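Local coordinates for protein laminin subunit ALPHA-1 (Mus musculus, PDB 2JD4) that forms the alpha chain of the basement membrane protein laminin-111 and, through its paired LG4 and LG5 domains, probably anchors it to the cell surface, at residues A21-L26 with D191-V196; S50-A55 with G103-V108; E78-F83 with P97-D102. The protein carries 4 engineered substitutions. One frame throughout, in Å; residues are numbered along the deposited sequence.

Interaction 1: A21-L26 with D191-V196; sequences AHQFGL and DRCYVV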
loop_
_atom_site.group_PDB
_atom_site.type_symbol
_atom_site.label_atom_id
_atom_site.label_comp_id
_atom_site.label_asym_id
_atom_site.label_seq_id
_atom_site.Cartn_x
_atom_site.Cartn_y
_atom_site.Cartn_z
ATOM N N ALA A 21 5.284 2.090 -18.262
ATOM C CA ALA A 21 4.664 2.643 -17.065
ATOM C C ALA A 21 5.309 1.963 -15.870
ATOM O O ALA A 21 5.791 0.830 -15.984
ATOM C CB ALA A 21 3.164 2.389 -17.073
ATOM N N HIS A 22 5.321 2.645 -14.729
ATOM C CA HIS A 22 5.923 2.070 -13.532
ATOM C C HIS A 22 4.990 2.139 -12.321
ATOM O O HIS A 22 4.288 3.132 -12.119
ATOM C CB HIS A 22 7.237 2.803 -13.217
ATOM C CG HIS A 22 8.256 2.710 -14.313
ATOM N ND1 HIS A 22 9.172 1.682 -14.395
ATOM C CD2 HIS A 22 8.492 3.507 -15.381
ATOM C CE1 HIS A 22 9.928 1.852 -15.464
ATOM N NE2 HIS A 22 9.536 2.952 -16.082
ATOM N N GLN A 23 4.994 1.078 -11.517
ATOM C CA GLN A 23 4.175 1.027 -10.314
ATOM C C GLN A 23 5.075 1.333 -9.120
ATOM O O GLN A 23 6.115 0.702 -8.953
ATOM C CB GLN A 23 3.560 -0.366 -10.120
ATOM C CG GLN A 23 2.696 -0.490 -8.856
ATOM C CD GLN A 23 1.310 0.114 -9.021
ATOM O OE1 GLN A 23 0.579 0.286 -8.046
ATOM N NE2 GLN A 23 0.939 0.428 -10.261
ATOM N N PHE A 24 4.673 2.295 -8.299
ATOM C CA PHE A 24 5.443 2.658 -7.117
ATOM C C PHE A 24 4.655 2.278 -5.859
ATOM O O PHE A 24 3.568 1.705 -5.945
ATOM C CB PHE A 24 5.757 4.161 -7.122
ATOM C CG PHE A 24 6.571 4.603 -8.305
ATOM C CD1 PHE A 24 5.948 4.972 -9.495
ATOM C CD2 PHE A 24 7.965 4.622 -8.239
ATOM C CE1 PHE A 24 6.704 5.356 -10.611
ATOM C CE2 PHE A 24 8.728 5.002 -9.341
ATOM C CZ PHE A 24 8.093 5.370 -10.532
ATOM N N GLY A 25 5.209 2.586 -4.692
ATOM C CA GLY A 25 4.522 2.259 -3.454
ATOM C C GLY A 25 4.623 0.810 -2.991
ATOM O O GLY A 25 3.999 0.447 -1.996
ATOM N N LEU A 26 5.387 -0.025 -3.692
ATOM C CA LEU A 26 5.531 -1.424 -3.275
ATOM C C LEU A 26 6.270 -1.462 -1.932
ATOM O O LEU A 26 6.018 -2.330 -1.095
ATOM C CB LEU A 26 6.286 -2.226 -4.338
ATOM C CG LEU A 26 5.510 -2.389 -5.650
ATOM C CD1 LEU A 26 6.444 -2.934 -6.707
ATOM C CD2 LEU A 26 4.310 -3.324 -5.452
ATOM N N ASP A 191 8.094 -1.808 -9.939
ATOM C CA ASP A 191 7.549 -2.944 -10.686
ATOM C C ASP A 191 6.647 -2.442 -11.818
ATOM O O ASP A 191 6.573 -1.234 -12.072
ATOM C CB ASP A 191 6.774 -3.869 -9.742
ATOM C CG ASP A 191 6.927 -5.342 -10.102
ATOM O OD1 ASP A 191 6.843 -6.182 -9.182
ATOM O OD2 ASP A 191 7.125 -5.667 -11.295
ATOM N N ARG A 192 5.970 -3.366 -12.495
ATOM C CA ARG A 192 5.082 -3.029 -13.610
ATOM C C ARG A 192 3.639 -2.856 -13.161
ATOM O O ARG A 192 3.252 -3.340 -12.100
ATOM C CB ARG A 192 5.159 -4.130 -14.667
ATOM C CG ARG A 192 6.580 -4.508 -15.024
ATOM C CD ARG A 192 6.693 -6.000 -15.285
ATOM N NE ARG A 192 6.719 -6.311 -16.705
ATOM C CZ ARG A 192 6.776 -7.543 -17.197
ATOM N NH1 ARG A 192 6.806 -8.585 -16.380
ATOM N NH2 ARG A 192 6.823 -7.730 -18.505
ATOM N N CYS A 193 2.843 -2.167 -13.976
ATOM C CA CYS A 193 1.442 -1.929 -13.658
ATOM C C CYS A 193 0.535 -2.866 -14.441
ATOM O O CYS A 193 0.786 -3.139 -15.615
ATOM C CB CYS A 193 1.035 -0.510 -14.038
ATOM S SG CYS A 193 2.216 0.800 -13.629
ATOM N N TYR A 194 -0.527 -3.337 -13.797
ATOM C CA TYR A 194 -1.489 -4.206 -14.463
ATOM C C TYR A 194 -2.312 -3.319 -15.403
ATOM O O TYR A 194 -2.582 -2.152 -15.089
ATOM C CB TYR A 194 -2.412 -4.872 -13.430
ATOM C CG TYR A 194 -1.726 -5.883 -12.536
ATOM C CD1 TYR A 194 -1.613 -5.670 -11.160
ATOM C CD2 TYR A 194 -1.195 -7.061 -13.066
ATOM C CE1 TYR A 194 -0.990 -6.612 -10.337
ATOM C CE2 TYR A 194 -0.569 -8.004 -12.251
ATOM C CZ TYR A 194 -0.471 -7.774 -10.894
ATOM O OH TYR A 194 0.151 -8.708 -10.096
ATOM N N VAL A 195 -2.691 -3.853 -16.563
ATOM C CA VAL A 195 -3.496 -3.085 -17.513
ATOM C C VAL A 195 -4.759 -2.635 -16.793
ATOM O O VAL A 195 -5.229 -1.516 -16.985
ATOM C CB VAL A 195 -3.883 -3.943 -18.757
ATOM C CG1 VAL A 195 -4.909 -3.209 -19.624
ATOM C CG2 VAL A 195 -2.641 -4.237 -19.577
ATOM N N VAL A 196 -5.289 -3.517 -15.954
ATOM C CA VAL A 196 -6.494 -3.243 -15.172
ATOM C C VAL A 196 -6.236 -3.626 -13.715
ATOM O O VAL A 196 -5.849 -4.760 -13.432
ATOM C CB VAL A 196 -7.699 -4.075 -15.665
ATOM C CG1 VAL A 196 -8.931 -3.715 -14.855
ATOM C CG2 VAL A 196 -7.941 -3.831 -17.143
HETATM O O HOH W 1 4.061 -1.467 -16.354
#
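A single antiparallel bridge joins Gln-23 to Asp-191, tying the short strand 22-23 to the connection that leaves strand 186-188 for the second laminin G domain. Gln-23 N gives its hydrogen to Asp-191 O over 2.9 Å in an almost straight bond (175°), although the donor stands above the carbonyl plane. The return bond, Asp-191 N to Gln-23 O, is weak at 3.3 Å. Two residues from the bridge, a water prolongs the pairing by accepting from Cys-193 N (2.8 Å) and donating to Ala-21 O (2.9 Å), a link where the two backbones have drawn too far apart to meet directly.

In the beta-sandwich of the laminin G fold, strand 22-23 also pairs with strand 167-174, where His-22 bonds Ile-169, and that strand carries Cys-168, the disulfide mate of Cys-193. A cysteine therefore suits position 193: through the disulfide it fastens the connection to strand 167-174. Its SG lies against the His-22 to Gln-23 peptide, 3.3 Å from His-22 C, with Ala-21 CB at 3.9 Å. The small alanine leaves room for the sulfur. Gln-23 starts with CG anti to the backbone N (chi1 179°) and then bends at chi2, which swings the amide back along the connection until NE2 is 3.6 Å from Cys-193 SG. Asp-191 OD2 accepts from the backbone N of Arg-192 (2.8 Å) on the anti side, a bond within the connection itself, while Leu-26 and Asp-191 both touch Phe-374 on strand 369-374 of the second domain.

Interaction 2: S50-A55 with G103-V108; sequences SIRTFA and GKWHTV
His-106 O is approached by two groups of the neighbouring strand: Ile-51 N in a hydrogen bond of 2.8 Å, lying in the carbonyl plane, and Ser-50 CA in a CA-H...O contact of 3.1 Å. The reverse bond, His-106 N to Ile-51 O, is also 2.8 Å long, completing an antiparallel hydrogen-bonded pair between strands 44-53 and 106-113 of the laminin G sandwich. Beyond it the regular pairing lapses, with Lys-104 as an extra residue, and a water spans from Thr-53 N to Lys-104 O before Gly-103 N reaches Thr-53 O (3.0 Å). Glycine suits this turn: phi is positive, and its CA sits over the face of Phe-54, 3.8 Å from the ring centroid, where a CB would clash.

Arg-52 lays CB over the centre of the Trp-105 six-membered ring, a CH-pi contact of 3.7 Å only 11° off the normal. Its chain, anti at chi1 (177°), then bends at chi2 and chi3, taking NE to 3.7 Å from Trp-105 NE1; the guanidinium is inclined 48° to the indole and NH2 bonds Tyr-194 O. Cut back to an alanine, the residue would keep the CB contact, but the pyrrole end of the indole would probably lose its arginine neighbour and Tyr-194 O this donor. His-106 bonds Asp-122 through ND1 and Asp-102 through NE2, so its imidazole is fixed in rotation and, between two carboxylates, is likely to favour the protonated form.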
loop_
_atom_site.group_PDB
_atom_site.type_symbol
_atom_site.label_atom_id
_atom_site.label_comp_id
_atom_site.label_asym_id
_atom_site.label_seq_id
_atom_site.Cartn_x
_atom_site.Cartn_y
_atom_site.Cartn_z
ATOM N N SER A 50 1.054 11.464 -16.085
ATOM C CA SER A 50 -0.240 10.787 -15.996
ATOM C C SER A 50 -0.147 9.854 -14.796
ATOM O O SER A 50 0.884 9.219 -14.578
ATOM C CB SER A 50 -0.534 9.992 -17.276
ATOM O OG SER A 50 0.450 8.995 -17.497
ATOM N N ILE A 51 -1.219 9.775 -14.015
ATOM C CA ILE A 51 -1.207 8.944 -12.826
ATOM C C ILE A 51 -2.512 8.188 -12.618
ATOM O O ILE A 51 -3.580 8.636 -13.028
ATOM C CB ILE A 51 -0.892 9.819 -11.588
ATOM C CG1 ILE A 51 -0.652 8.945 -10.354
ATOM C CG2 ILE A 51 -2.029 10.802 -11.356
ATOM C CD1 ILE A 51 -0.015 9.704 -9.198
ATOM N N ARG A 52 -2.403 7.019 -11.996
ATOM C CA ARG A 52 -3.550 6.162 -11.708
ATOM C C ARG A 52 -3.323 5.585 -10.310
ATOM O O ARG A 52 -2.297 4.947 -10.063
ATOM C CB ARG A 52 -3.630 5.031 -12.729
ATOM C CG ARG A 52 -4.749 4.060 -12.465
ATOM C CD ARG A 52 -4.199 2.653 -12.458
ATOM N NE ARG A 52 -4.408 1.988 -13.724
ATOM C CZ ARG A 52 -3.862 0.826 -14.053
ATOM N NH1 ARG A 52 -3.057 0.195 -13.206
ATOM N NH2 ARG A 52 -4.134 0.295 -15.232
ATOM N N THR A 53 -4.283 5.779 -9.411
ATOM C CA THR A 53 -4.113 5.315 -8.033
ATOM C C THR A 53 -5.402 5.163 -7.211
ATOM O O THR A 53 -6.442 5.723 -7.546
ATOM C CB THR A 53 -3.191 6.301 -7.286
ATOM O OG1 THR A 53 -2.976 5.855 -5.944
ATOM C CG2 THR A 53 -3.825 7.693 -7.262
ATOM N N PHE A 54 -5.311 4.394 -6.127
ATOM C CA PHE A 54 -6.430 4.190 -5.204
ATOM C C PHE A 54 -5.978 4.714 -3.834
ATOM O O PHE A 54 -6.762 4.757 -2.885
ATOM C CB PHE A 54 -6.771 2.699 -5.041
ATOM C CG PHE A 54 -7.398 2.063 -6.256
ATOM C CD1 PHE A 54 -6.645 1.257 -7.105
ATOM C CD2 PHE A 54 -8.756 2.233 -6.519
ATOM C CE1 PHE A 54 -7.234 0.623 -8.198
ATOM C CE2 PHE A 54 -9.357 1.604 -7.607
ATOM C CZ PHE A 54 -8.597 0.798 -8.448
ATOM N N ALA A 55 -4.710 5.114 -3.746
ATOM C CA ALA A 55 -4.124 5.574 -2.489
ATOM C C ALA A 55 -4.593 6.925 -1.968
ATOM O O ALA A 55 -5.119 7.750 -2.705
ATOM C CB ALA A 55 -2.601 5.575 -2.610
ATOM N N GLY A 103 -8.828 5.200 -9.222
ATOM C CA GLY A 103 -8.307 4.105 -10.026
ATOM C C GLY A 103 -8.348 4.321 -11.529
ATOM O O GLY A 103 -8.113 3.392 -12.300
ATOM N N LYS A 104 -8.661 5.539 -11.954
ATOM C CA LYS A 104 -8.701 5.847 -13.378
ATOM C C LYS A 104 -7.535 6.776 -13.706
ATOM O O LYS A 104 -7.056 7.511 -12.842
ATOM C CB LYS A 104 -10.030 6.512 -13.744
ATOM C CG LYS A 104 -11.240 5.592 -13.591
ATOM C CD LYS A 104 -12.532 6.336 -13.887
ATOM C CE LYS A 104 -13.729 5.396 -13.899
ATOM N NZ LYS A 104 -13.952 4.749 -12.579
ATOM N N TRP A 105 -7.072 6.734 -14.951
ATOM C CA TRP A 105 -5.953 7.577 -15.368
ATOM C C TRP A 105 -6.292 9.064 -15.381
ATOM O O TRP A 105 -7.353 9.469 -15.860
ATOM C CB TRP A 105 -5.462 7.169 -16.759
ATOM C CG TRP A 105 -4.691 5.885 -16.778
ATOM C CD1 TRP A 105 -5.155 4.645 -17.135
ATOM C CD2 TRP A 105 -3.323 5.709 -16.402
ATOM N NE1 TRP A 105 -4.149 3.709 -17.005
ATOM C CE2 TRP A 105 -3.015 4.337 -16.556
ATOM C CE3 TRP A 105 -2.322 6.579 -15.947
ATOM C CZ2 TRP A 105 -1.748 3.818 -16.272
ATOM C CZ3 TRP A 105 -1.064 6.063 -15.664
ATOM C CH2 TRP A 105 -0.788 4.690 -15.829
ATOM N N HIS A 106 -5.376 9.871 -14.857
ATOM C CA HIS A 106 -5.546 11.320 -14.820
ATOM C C HIS A 106 -4.278 11.986 -15.345
ATOM O O HIS A 106 -3.183 11.437 -15.216
ATOM C CB HIS A 106 -5.778 11.798 -13.384
ATOM C CG HIS A 106 -7.004 11.229 -12.743
ATOM N ND1 HIS A 106 -8.279 11.569 -13.140
ATOM C CD2 HIS A 106 -7.148 10.344 -11.727
ATOM C CE1 HIS A 106 -9.157 10.917 -12.396
ATOM N NE2 HIS A 106 -8.496 10.167 -11.533
ATOM N N THR A 107 -4.425 13.159 -15.944
ATOM C CA THR A 107 -3.271 13.902 -16.426
ATOM C C THR A 107 -3.076 15.018 -15.405
ATOM O O THR A 107 -4.042 15.656 -14.989
ATOM C CB THR A 107 -3.520 14.507 -17.819
ATOM O OG1 THR A 107 -4.623 15.417 -17.753
ATOM C CG2 THR A 107 -3.832 13.408 -18.821
ATOM N N VAL A 108 -1.836 15.234 -14.988
ATOM C CA VAL A 108 -1.538 16.256 -13.991
ATOM C C VAL A 108 -0.441 17.194 -14.465
ATOM O O VAL A 108 0.515 16.772 -15.104
ATOM C CB VAL A 108 -1.091 15.606 -12.664
ATOM C CG1 VAL A 108 -0.630 16.680 -11.681
ATOM C CG2 VAL A 108 -2.250 14.793 -12.072
HETATM O O HOH W 2 -6.457 7.267 -10.244
#

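Interaction 3: E78-F83 with P97-D102; sequences EGRLHF and PALLSD
The Arg-80 guanidinium has Leu-99 CD1 over one face, 3.5 Å above its plane and displaced toward the rim, and Pro-97 O at its edge. That carbonyl accepts from Arg-80 NE at 2.7 Å, short but bent (139°), and is tilted somewhat out of the guanidinium plane. The chain is extended from CG to NE (chi2 -169°), the length needed to span from the strand to the loop, and on the way CG passes 3.6 Å from Ala-98 O. Arginine thus serves twice, as a donor at its edge and as a flat surface for a leucine.

The loop 97-102 carries the chain from strand 91-95 of one sheet of the sandwich to strand 106-113 of the other, and the start of strand 80-86 holds it. Leu-100 N donates to Gly-79 O over 3.2 Å, nearly along the C=O axis, and a water accepts from Leu-81 N and donates to Ala-98 O (2.6 Å). Gly-79 has a positive phi, and a CB there would crowd Leu-99 CD1 and Ser-101 OG. Leu-81 and Leu-100 meet at about a right angle, and Leu-81 also touches Met-119, Val-121 and Val-108, in the interior between the sheets.

The loop is therefore gripped mainly through its own carbonyls and one N-H, bonds that do not depend on its side chains, whereas Ser-101 N is buried without a partner, a probable small energetic cost.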
loop_
_atom_site.group_PDB
_atom_site.type_symbol
_atom_site.label_atom_id
_atom_site.label_comp_id
_atom_site.label_asym_id
_atom_site.label_seq_id
_atom_site.Cartn_x
_atom_site.Cartn_y
_atom_site.Cartn_z
ATOM N N GLU A 78 -4.764 12.872 1.641
ATOM C CA GLU A 78 -6.204 12.719 1.794
ATOM C C GLU A 78 -6.857 12.642 0.421
ATOM O O GLU A 78 -7.944 13.174 0.202
ATOM C CB GLU A 78 -6.791 13.882 2.605
ATOM C CG GLU A 78 -6.252 13.965 4.036
ATOM C CD GLU A 78 -6.867 15.106 4.840
ATOM O OE1 GLU A 78 -6.795 16.269 4.390
ATOM O OE2 GLU A 78 -7.416 14.838 5.929
ATOM N N GLY A 79 -6.172 11.982 -0.509
ATOM C CA GLY A 79 -6.702 11.814 -1.848
ATOM C C GLY A 79 -6.600 13.011 -2.775
ATOM O O GLY A 79 -7.051 12.930 -3.918
ATOM N N ARG A 80 -6.009 14.110 -2.307
ATOM C CA ARG A 80 -5.881 15.312 -3.133
ATOM C C ARG A 80 -4.443 15.800 -3.319
ATOM O O ARG A 80 -3.570 15.542 -2.489
ATOM C CB ARG A 80 -6.748 16.437 -2.557
ATOM C CG ARG A 80 -8.243 16.141 -2.632
ATOM C CD ARG A 80 -9.086 17.368 -2.300
ATOM N NE ARG A 80 -10.492 17.173 -2.656
ATOM C CZ ARG A 80 -11.317 16.327 -2.043
ATOM N NH1 ARG A 80 -10.888 15.587 -1.030
ATOM N NH2 ARG A 80 -12.572 16.208 -2.453
ATOM N N LEU A 81 -4.219 16.533 -4.409
ATOM C CA LEU A 81 -2.897 17.040 -4.765
ATOM C C LEU A 81 -2.462 18.380 -4.177
ATOM O O LEU A 81 -3.251 19.326 -4.093
ATOM C CB LEU A 81 -2.782 17.110 -6.291
ATOM C CG LEU A 81 -2.926 15.778 -7.033
ATOM C CD1 LEU A 81 -2.982 16.013 -8.546
ATOM C CD2 LEU A 81 -1.754 14.881 -6.668
ATOM N N HIS A 82 -1.187 18.445 -3.794
ATOM C CA HIS A 82 -0.562 19.645 -3.232
ATOM C C HIS A 82 0.799 19.860 -3.907
ATOM O O HIS A 82 1.637 18.959 -3.920
ATOM C CB HIS A 82 -0.361 19.483 -1.719
ATOM C CG HIS A 82 -1.631 19.254 -0.965
ATOM N ND1 HIS A 82 -2.452 20.284 -0.556
ATOM C CD2 HIS A 82 -2.243 18.110 -0.574
ATOM C CE1 HIS A 82 -3.513 19.785 0.052
ATOM N NE2 HIS A 82 -3.411 18.467 0.054
ATOM N N PHE A 83 1.002 21.056 -4.459
ATOM C CA PHE A 83 2.240 21.432 -5.146
ATOM C C PHE A 83 2.891 22.584 -4.388
ATOM O O PHE A 83 2.261 23.622 -4.183
ATOM C CB PHE A 83 1.907 21.865 -6.592
ATOM C CG PHE A 83 3.040 22.553 -7.324
ATOM C CD1 PHE A 83 4.329 22.025 -7.325
ATOM C CD2 PHE A 83 2.795 23.711 -8.068
ATOM C CE1 PHE A 83 5.365 22.639 -8.063
ATOM C CE2 PHE A 83 3.814 24.326 -8.803
ATOM C CZ PHE A 83 5.102 23.791 -8.802
ATOM N N PRO A 97 -8.686 20.812 -5.931
ATOM C CA PRO A 97 -9.848 20.081 -5.409
ATOM C C PRO A 97 -10.098 18.668 -5.938
ATOM O O PRO A 97 -10.685 17.843 -5.243
ATOM C CB PRO A 97 -11.006 21.017 -5.737
ATOM C CG PRO A 97 -10.571 21.610 -7.038
ATOM C CD PRO A 97 -9.125 21.956 -6.749
ATOM N N ALA A 98 -9.663 18.389 -7.160
ATOM C CA ALA A 98 -9.885 17.078 -7.766
ATOM C C ALA A 98 -9.522 15.900 -6.869
ATOM O O ALA A 98 -8.466 15.882 -6.237
ATOM C CB ALA A 98 -9.117 16.976 -9.081
ATOM N N LEU A 99 -10.418 14.921 -6.813
ATOM C CA LEU A 99 -10.193 13.709 -6.033
ATOM C C LEU A 99 -9.570 12.734 -7.042
ATOM O O LEU A 99 -10.196 12.391 -8.046
ATOM C CB LEU A 99 -11.525 13.169 -5.504
ATOM C CG LEU A 99 -11.473 12.111 -4.400
ATOM C CD1 LEU A 99 -10.822 12.698 -3.153
ATOM C CD2 LEU A 99 -12.885 11.634 -4.080
ATOM N N LEU A 100 -8.341 12.298 -6.786
ATOM C CA LEU A 100 -7.648 11.407 -7.726
ATOM C C LEU A 100 -7.682 9.908 -7.465
ATOM O O LEU A 100 -7.401 9.123 -8.365
ATOM C CB LEU A 100 -6.181 11.824 -7.850
ATOM C CG LEU A 100 -5.838 13.020 -8.739
ATOM C CD1 LEU A 100 -6.398 14.319 -8.154
ATOM C CD2 LEU A 100 -4.335 13.096 -8.861
ATOM N N SER A 101 -8.025 9.513 -6.246
ATOM C CA SER A 101 -8.042 8.101 -5.868
ATOM C C SER A 101 -9.181 7.218 -6.395
ATOM O O SER A 101 -9.715 6.396 -5.646
ATOM C CB SER A 101 -7.991 8.004 -4.344
ATOM O OG SER A 101 -9.033 8.774 -3.760
ATOM N N ASP A 102 -9.534 7.353 -7.673
ATOM C CA ASP A 102 -10.611 6.547 -8.250
ATOM C C ASP A 102 -10.139 5.395 -9.133
ATOM O O ASP A 102 -10.953 4.696 -9.734
ATOM C CB ASP A 102 -11.578 7.424 -9.054
ATOM C CG ASP A 102 -10.880 8.229 -10.138
ATOM O OD1 ASP A 102 -9.737 7.885 -10.510
ATOM O OD2 ASP A 102 -11.488 9.207 -10.628
HETATM O O HOH W 3 -6.269 17.238 -6.221
#

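Interactions 1 and 2 join the same sheet and meet at the Arg-52 guanidinium, so the strand pair is coupled to the interdomain connection. Interactions 2 and 3 adjoin through Val-108 against Leu-81 and through Ala-55 O against Ser-101 CB; interaction 3 belongs to the facing sheet and the crossing between sheets. All three are partly buried. Interaction 2 is the most extensive, with regular strand bonds and aromatic faces, while the slighter interaction 1 relies on one bridge, with a disulfide from its second segment to strand 167-174 beside it, at the domain junction. Interaction 3 is divided: leucines face the interior, and an arginine grips loop carbonyls nearer the surface.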